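Local coordinates for protein gamma-glutamyltranspeptidase (Ggt) (Helicobacter pylori 26695, PDB 5BPK) that probably transfers or hydrolyses the gamma-glutamyl group of glutathione and related compounds, as an Ntn-hydrolase of the gamma-glutamyltranspeptidase family, at residues Q321-A324 with D325-V328; I290-L293 with N294-N298; K346-A349 with K350-D354. All blocks are in the same frame, centred on the assembly; numbering follows the deposited sequence.

Contact 1: residues Q321-A324 with D325-V328; sequences QAYA and DRSV. With EDO (1,2-ethanediol), chain Q.
A one-turn, i to i+4 side-chain contact within helix 309-329 joins Q321 to D325 near the C-terminal end of that helix. Q321 NE2 donates to D325 OD1 over 2.9 Å with an N-H...O angle of 157°. The bond lies within the amide plane of Q321 but meets the oxygen from above the carboxylate plane, the two planes being turned 42° apart. A bend at chi2 (64°) brings the glutamine amide to the D325 carboxylate. The backbone below repeats the link, D325 N to Q321 O at 2.9 Å. K368 O is a second acceptor for Q321 NE2, and D325 OD1 also takes G370 N, while D325 OD2 is hydrogen-bonded to Y348 OH and Q291 NE2. S327 OG, three residues after A324, donates to A324 O at 2.7 Å. R326 runs extended past the Y323 ring, and its NH1 reaches O1 of an ethanediol, probably from the crystallisation liquor, at 3.2 Å with the oxygen at the guanidinium edge. A322 and R326 pack on helix 285-296, Q321 on helix 346-354, while Y323 OH bonds to S95 O of the neighbouring chain and its ring packs on I98 of that chain.

Contact 2: residues I290-L293 with N294-N298; sequences IQIL and NVMEN
M296 folds its thioether back over I292, with SD 3.8 Å from I292 CG2, the two side chains passing each other at a slant. This is i to i+4 packing on the last turns of helix 285-296, in the alpha-helical part of this Ntn-hydrolase. The methionine is extended at chi2 and bent at chi3 (52°), which turns CE toward L293, where CD2 lies 4.3 Å away. I292, L293 and M296 all touch L102 of the other chain, and L293 and M296 also pack on Y271 of strand 262-271, so this apolar face is covered from both chains.

On another side of the helix, I290 and N294 run alongside each other and point the same way, I290 CG2 standing 3.8 Å from N294 ND2. The amide of N294 makes no hydrogen bond to I290 O, although that carbonyl is close; OD1 instead accepts from K346 NZ and ND2 gives a weak bond to I344 O. E297 extends the same polar patch, pairing OE1 with K346 NZ in a salt bridge and accepting from R272 N at OE2. Q291 lies extended, its OE1 bonded to H288 ND1 and its NE2 to D325 OD2.

Four i+4 backbone bonds carry the helix through this region; the straightest runs from M296 N to I292 O (3.0 Å, 169°), and the last, E297 N to L293 O, is 2.8 Å but bends to 138°. Beyond them the chain closes on V295 O, which accepts from N298 twice, from backbone N at 3.2 Å and from side-chain ND2 at 3.2 Å, both donors approaching the same face of the carbonyl plane.

Contact 3: residues K346-A349 with K350-D354; sequences KAYA and KKIFD
F353 N donates to A349 O over 2.8 Å at a nearly straight 168°, the shortest of the four i to i+4 backbone bonds that join these two halves of helix 346-354. At the start of the helix, K346 O receives K350 N at 2.9 Å, while the side chain of K346 leads away and gives its NZ to S270 O of strand 262-271. Further along, K350 NZ and D354 OD1 form an i to i+4 salt bridge of 2.6 Å, using the syn lone pair of the carboxylate; both residues also touch a crystal neighbour, which may influence this surface pair. Between these charged ends lies a CH-pi contact of the same helical spacing. I352 CD1 sits over one face of the Y348 ring, 4.0 Å from its centroid and 19° off the ring normal, offset toward the CE2 and CZ rim. With the tyrosine CG opposite the backbone N (chi1 178°), the ring lies beneath that methyl. Its hydroxyl is hydrogen-bonded to D325 OD2 of helix 309-329. Both Y348 and I352 pack on Q291, Q321 and M371, whereas A349 sets its methyl against N294.

In the fold
Contacts 1, 2 and 3 lie on three helices that pack together, with contacts 2 and 3 closest (centres 8 Å apart) and contact 1 15 Å from each. D325 of contact 1 is the shared node: its OD2 lies 2.8 Å from Q291 NE2 of contact 2 and 2.7 Å from Y348 OH of contact 3, probable hydrogen bonds both. Contacts 2 and 3 are joined by the salt bridge of K346 NZ with E297 OE1 (2.8 Å) and by packing of N298 CB on F353 CG (3.4 Å). Contact 1 comes near the bound acivicin-related ligand, about 5 Å from the R326 side chain, whereas the I292 side chain of contact 2 is about 14 Å from it.

Contact 1: residues Q321-A324 with D325-V328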
loop_
_atom_site.group_PDB
_atom_site.type_symbol
_atom_site.label_atom_id
_atom_site.label_comp_id
_atom_site.label_asym_id
_atom_site.label_seq_id
_atom_site.Cartn_x
_atom_site.Cartn_y
_atom_site.Cartn_z
ATOM N N GLN A 321 -18.273 10.433 -3.270
ATOM C CA GLN A 321 -19.210 9.319 -3.390
ATOM C C GLN A 321 -18.521 7.973 -3.185
ATOM O O GLN A 321 -19.057 7.100 -2.500
ATOM C CB GLN A 321 -19.910 9.317 -4.755
ATOM C CG GLN A 321 -21.029 8.276 -4.893
ATOM C CD GLN A 321 -22.196 8.531 -3.946
ATOM O OE1 GLN A 321 -22.821 9.591 -3.991
ATOM N NE2 GLN A 321 -22.490 7.558 -3.079
ATOM N N ALA A 322 -17.340 7.809 -3.781
ATOM C CA ALA A 322 -16.598 6.566 -3.666
ATOM C C ALA A 322 -16.297 6.205 -2.214
ATOM O O ALA A 322 -16.448 5.044 -1.821
ATOM C CB ALA A 322 -15.295 6.614 -4.495
ATOM N N TYR A 323 -15.870 7.189 -1.419
ATOM C CA TYR A 323 -15.520 6.918 -0.017
ATOM C C TYR A 323 -16.760 6.661 0.833
ATOM O O TYR A 323 -16.705 5.872 1.771
ATOM C CB TYR A 323 -14.625 7.999 0.584
ATOM C CG TYR A 323 -13.164 7.875 0.175
ATOM C CD1 TYR A 323 -12.698 8.465 -0.989
ATOM C CD2 TYR A 323 -12.260 7.145 0.945
ATOM C CE1 TYR A 323 -11.367 8.363 -1.366
ATOM C CE2 TYR A 323 -10.922 7.029 0.569
ATOM C CZ TYR A 323 -10.483 7.642 -0.602
ATOM O OH TYR A 323 -9.157 7.553 -1.004
ATOM N N ALA A 324 -17.889 7.284 0.491
ATOM C CA ALA A 324 -19.139 6.934 1.158
ATOM C C ALA A 324 -19.480 5.472 0.855
ATOM O O ALA A 324 -19.847 4.705 1.752
ATOM C CB ALA A 324 -20.257 7.863 0.730
ATOM N N ASP A 325 -19.338 5.087 -0.412
ATOM C CA ASP A 325 -19.636 3.718 -0.830
ATOM C C ASP A 325 -18.726 2.740 -0.097
ATOM O O ASP A 325 -19.166 1.701 0.367
ATOM C CB ASP A 325 -19.449 3.568 -2.348
ATOM C CG ASP A 325 -20.487 4.329 -3.152
ATOM O OD1 ASP A 325 -21.467 4.858 -2.554
ATOM O OD2 ASP A 325 -20.325 4.381 -4.395
ATOM N N ARG A 326 -17.458 3.099 0.032
ATOM C CA ARG A 326 -16.478 2.268 0.739
ATOM C C ARG A 326 -16.931 1.890 2.145
ATOM O O ARG A 326 -16.772 0.741 2.572
ATOM C CB ARG A 326 -15.137 3.012 0.835
ATOM C CG ARG A 326 -13.976 2.189 1.387
ATOM C CD ARG A 326 -12.790 3.102 1.700
ATOM N NE ARG A 326 -11.579 2.327 1.988
ATOM C CZ ARG A 326 -11.269 1.751 3.156
ATOM N NH1 ARG A 326 -12.061 1.864 4.216
ATOM N NH2 ARG A 326 -10.141 1.056 3.273
ATOM N N SER A 327 -17.501 2.858 2.850
ATOM C CA SER A 327 -17.871 2.710 4.260
ATOM C C SER A 327 -18.960 1.655 4.536
ATOM O O SER A 327 -19.077 1.175 5.663
ATOM C CB SER A 327 -18.321 4.062 4.834
ATOM O OG SER A 327 -19.622 4.393 4.398
ATOM N N VAL A 328 -19.740 1.327 3.507
ATOM C CA VAL A 328 -20.839 0.372 3.614
ATOM C C VAL A 328 -20.549 -0.940 2.890
ATOM O O VAL A 328 -20.762 -2.022 3.438
ATOM C CB VAL A 328 -22.134 0.971 3.028
ATOM C CG1 VAL A 328 -23.245 -0.061 3.041
ATOM C CG2 VAL A 328 -22.531 2.220 3.802
HETATM C C1 EDO Q . -11.898 1.565 8.273
HETATM O O1 EDO Q . -11.956 0.663 7.156
HETATM C C2 EDO Q . -12.040 0.840 9.604
HETATM O O2 EDO Q . -12.880 1.584 10.509
#

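Contact 2: residues I290-L293 with N294-N298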
loop_
_atom_site.group_PDB
_atom_site.type_symbol
_atom_site.label_atom_id
_atom_site.label_comp_id
_atom_site.label_asym_id
_atom_site.label_seq_id
_atom_site.Cartn_x
_atom_site.Cartn_y
_atom_site.Cartn_z
ATOM N N ILE A 290 -11.040 2.700 -10.009
ATOM C CA ILE A 290 -11.719 2.540 -11.297
ATOM C C ILE A 290 -13.047 3.310 -11.312
ATOM O O ILE A 290 -13.394 3.939 -12.311
ATOM C CB ILE A 290 -11.920 1.033 -11.616
ATOM C CG1 ILE A 290 -10.565 0.420 -11.989
ATOM C CG2 ILE A 290 -12.957 0.805 -12.729
ATOM C CD1 ILE A 290 -10.525 -1.079 -11.935
ATOM N N GLN A 291 -13.775 3.250 -10.196
ATOM C CA GLN A 291 -15.004 4.024 -10.011
ATOM C C GLN A 291 -14.782 5.526 -10.247
ATOM O O GLN A 291 -15.537 6.163 -10.986
ATOM C CB GLN A 291 -15.556 3.786 -8.590
ATOM C CG GLN A 291 -16.836 4.551 -8.244
ATOM C CD GLN A 291 -17.312 4.283 -6.820
ATOM O OE1 GLN A 291 -16.634 3.614 -6.032
ATOM N NE2 GLN A 291 -18.469 4.829 -6.479
ATOM N N ILE A 292 -13.749 6.086 -9.622
ATOM C CA ILE A 292 -13.502 7.535 -9.675
ATOM C C ILE A 292 -13.063 7.943 -11.095
ATOM O O ILE A 292 -13.553 8.925 -11.661
ATOM C CB ILE A 292 -12.479 7.974 -8.604
ATOM C CG1 ILE A 292 -13.056 7.778 -7.197
ATOM C CG2 ILE A 292 -12.106 9.430 -8.777
ATOM C CD1 ILE A 292 -11.998 7.702 -6.104
ATOM N N LEU A 293 -12.156 7.176 -11.678
ATOM C CA LEU A 293 -11.802 7.347 -13.089
ATOM C C LEU A 293 -13.025 7.273 -14.013
ATOM O O LEU A 293 -13.143 8.068 -14.952
ATOM C CB LEU A 293 -10.747 6.316 -13.518
ATOM C CG LEU A 293 -9.319 6.585 -13.009
ATOM C CD1 LEU A 293 -8.369 5.439 -13.329
ATOM C CD2 LEU A 293 -8.742 7.907 -13.554
ATOM N N ASN A 294 -13.919 6.316 -13.767
ATOM C CA ASN A 294 -15.138 6.200 -14.561
ATOM C C ASN A 294 -15.946 7.481 -14.518
ATOM O O ASN A 294 -16.481 7.889 -15.542
ATOM C CB ASN A 294 -16.061 5.056 -14.117
ATOM C CG ASN A 294 -15.547 3.672 -14.476
ATOM O OD1 ASN A 294 -14.716 3.499 -15.367
ATOM N ND2 ASN A 294 -16.099 2.661 -13.800
ATOM N N VAL A 295 -16.087 8.077 -13.330
ATOM C CA VAL A 295 -16.843 9.329 -13.205
ATOM C C VAL A 295 -16.146 10.416 -14.032
ATOM O O VAL A 295 -16.779 11.106 -14.840
ATOM C CB VAL A 295 -17.000 9.799 -11.726
ATOM C CG1 VAL A 295 -17.735 11.144 -11.650
ATOM C CG2 VAL A 295 -17.742 8.764 -10.900
ATOM N N MET A 296 -14.837 10.544 -13.831
ATOM C CA MET A 296 -14.013 11.556 -14.495
ATOM C C MET A 296 -14.036 11.427 -16.028
ATOM O O MET A 296 -13.934 12.433 -16.749
ATOM C CB MET A 296 -12.570 11.437 -14.003
ATOM C CG MET A 296 -12.394 11.868 -12.547
ATOM S SD MET A 296 -10.814 11.397 -11.809
ATOM C CE MET A 296 -9.638 12.048 -13.011
ATOM N N GLU A 297 -14.166 10.195 -16.514
ATOM C CA GLU A 297 -14.150 9.909 -17.959
ATOM C C GLU A 297 -15.257 10.657 -18.712
ATOM O O GLU A 297 -15.141 10.896 -19.930
ATOM C CB GLU A 297 -14.273 8.401 -18.215
ATOM C CG GLU A 297 -13.802 7.970 -19.588
ATOM C CD GLU A 297 -13.925 6.457 -19.825
ATOM O OE1 GLU A 297 -14.892 5.817 -19.342
ATOM O OE2 GLU A 297 -13.063 5.911 -20.534
ATOM N N ASN A 298 -16.324 11.010 -18.001
ATOM C CA ASN A 298 -17.431 11.756 -18.601
ATOM C C ASN A 298 -17.115 13.206 -18.954
ATOM O O ASN A 298 -17.904 13.861 -19.650
ATOM C CB ASN A 298 -18.658 11.691 -17.698
ATOM C CG ASN A 298 -19.274 10.309 -17.665
ATOM O OD1 ASN A 298 -19.994 9.916 -18.592
ATOM N ND2 ASN A 298 -18.977 9.547 -16.603
#

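Contact 3: residues K346-A349 with K350-D354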
loop_
_atom_site.group_PDB
_atom_site.type_symbol
_atom_site.label_atom_id
_atom_site.label_comp_id
_atom_site.label_asym_id
_atom_site.label_seq_id
_atom_site.Cartn_x
_atom_site.Cartn_y
_atom_site.Cartn_z
ATOM N N LYS A 346 -19.908 1.551 -15.534
ATOM C CA LYS A 346 -19.865 2.894 -16.100
ATOM C C LYS A 346 -21.210 3.630 -16.066
ATOM O O LYS A 346 -21.214 4.846 -15.994
ATOM C CB LYS A 346 -19.266 2.887 -17.504
ATOM C CG LYS A 346 -17.755 2.585 -17.503
ATOM C CD LYS A 346 -17.138 2.738 -18.872
ATOM C CE LYS A 346 -15.682 2.326 -18.866
ATOM N NZ LYS A 346 -14.761 3.294 -18.203
ATOM N N ALA A 347 -22.332 2.904 -16.076
ATOM C CA ALA A 347 -23.651 3.537 -15.942
ATOM C C ALA A 347 -23.841 4.160 -14.552
ATOM O O ALA A 347 -24.442 5.229 -14.415
ATOM C CB ALA A 347 -24.786 2.534 -16.256
ATOM N N TYR A 348 -23.350 3.486 -13.518
ATOM C CA TYR A 348 -23.367 4.045 -12.168
ATOM C C TYR A 348 -22.510 5.313 -12.095
ATOM O O TYR A 348 -22.899 6.314 -11.485
ATOM C CB TYR A 348 -22.868 2.985 -11.161
ATOM C CG TYR A 348 -22.791 3.465 -9.718
ATOM C CD1 TYR A 348 -23.869 4.109 -9.116
ATOM C CD2 TYR A 348 -21.647 3.261 -8.956
ATOM C CE1 TYR A 348 -23.800 4.544 -7.812
ATOM C CE2 TYR A 348 -21.570 3.689 -7.635
ATOM C CZ TYR A 348 -22.642 4.329 -7.069
ATOM O OH TYR A 348 -22.582 4.772 -5.777
ATOM N N ALA A 349 -21.327 5.249 -12.695
ATOM C CA ALA A 349 -20.427 6.399 -12.738
ATOM C C ALA A 349 -21.077 7.581 -13.458
ATOM O O ALA A 349 -20.905 8.731 -13.054
ATOM C CB ALA A 349 -19.114 6.027 -13.417
ATOM N N LYS A 350 -21.807 7.287 -14.534
ATOM C CA LYS A 350 -22.519 8.324 -15.285
ATOM C C LYS A 350 -23.587 8.989 -14.400
ATOM O O LYS A 350 -23.728 10.220 -14.412
ATOM C CB LYS A 350 -23.109 7.745 -16.586
ATOM C CG LYS A 350 -24.031 8.686 -17.395
ATOM C CD LYS A 350 -23.398 10.035 -17.738
ATOM C CE LYS A 350 -24.279 10.805 -18.738
ATOM N NZ LYS A 350 -23.972 12.257 -18.798
ATOM N N LYS A 351 -24.328 8.184 -13.634
ATOM C CA LYS A 351 -25.313 8.706 -12.679
ATOM C C LYS A 351 -24.672 9.630 -11.640
ATOM O O LYS A 351 -25.211 10.684 -11.311
ATOM C CB LYS A 351 -26.054 7.562 -11.977
ATOM C CG LYS A 351 -27.091 6.900 -12.862
ATOM C CD LYS A 351 -27.829 5.757 -12.177
ATOM C CE LYS A 351 -28.633 4.955 -13.202
ATOM N NZ LYS A 351 -29.497 3.907 -12.592
ATOM N N ILE A 352 -23.512 9.235 -11.138
ATOM C CA ILE A 352 -22.756 10.084 -10.231
ATOM C C ILE A 352 -22.356 11.391 -10.926
ATOM O O ILE A 352 -22.624 12.492 -10.421
ATOM C CB ILE A 352 -21.475 9.382 -9.699
ATOM C CG1 ILE A 352 -21.829 8.140 -8.871
ATOM C CG2 ILE A 352 -20.656 10.371 -8.852
ATOM C CD1 ILE A 352 -20.611 7.272 -8.478
ATOM N N PHE A 353 -21.753 11.264 -12.105
ATOM C CA PHE A 353 -21.326 12.436 -12.870
ATOM C C PHE A 353 -22.473 13.443 -13.072
ATOM O O PHE A 353 -22.288 14.646 -12.896
ATOM C CB PHE A 353 -20.737 12.019 -14.216
ATOM C CG PHE A 353 -20.262 13.173 -15.035
ATOM C CD1 PHE A 353 -19.050 13.786 -14.749
ATOM C CD2 PHE A 353 -21.040 13.670 -16.074
ATOM C CE1 PHE A 353 -18.615 14.861 -15.483
ATOM C CE2 PHE A 353 -20.606 14.742 -16.827
ATOM C CZ PHE A 353 -19.393 15.342 -16.534
ATOM N N ASP A 354 -23.657 12.938 -13.398
ATOM C CA ASP A 354 -24.795 13.806 -13.727
ATOM C C ASP A 354 -25.304 14.607 -12.517
ATOM O O ASP A 354 -26.019 15.607 -12.698
ATOM C CB ASP A 354 -25.936 12.991 -14.359
ATOM C CG ASP A 354 -25.622 12.527 -15.793
ATOM O OD1 ASP A 354 -24.697 13.070 -16.436
ATOM O OD2 ASP A 354 -26.326 11.617 -16.291
#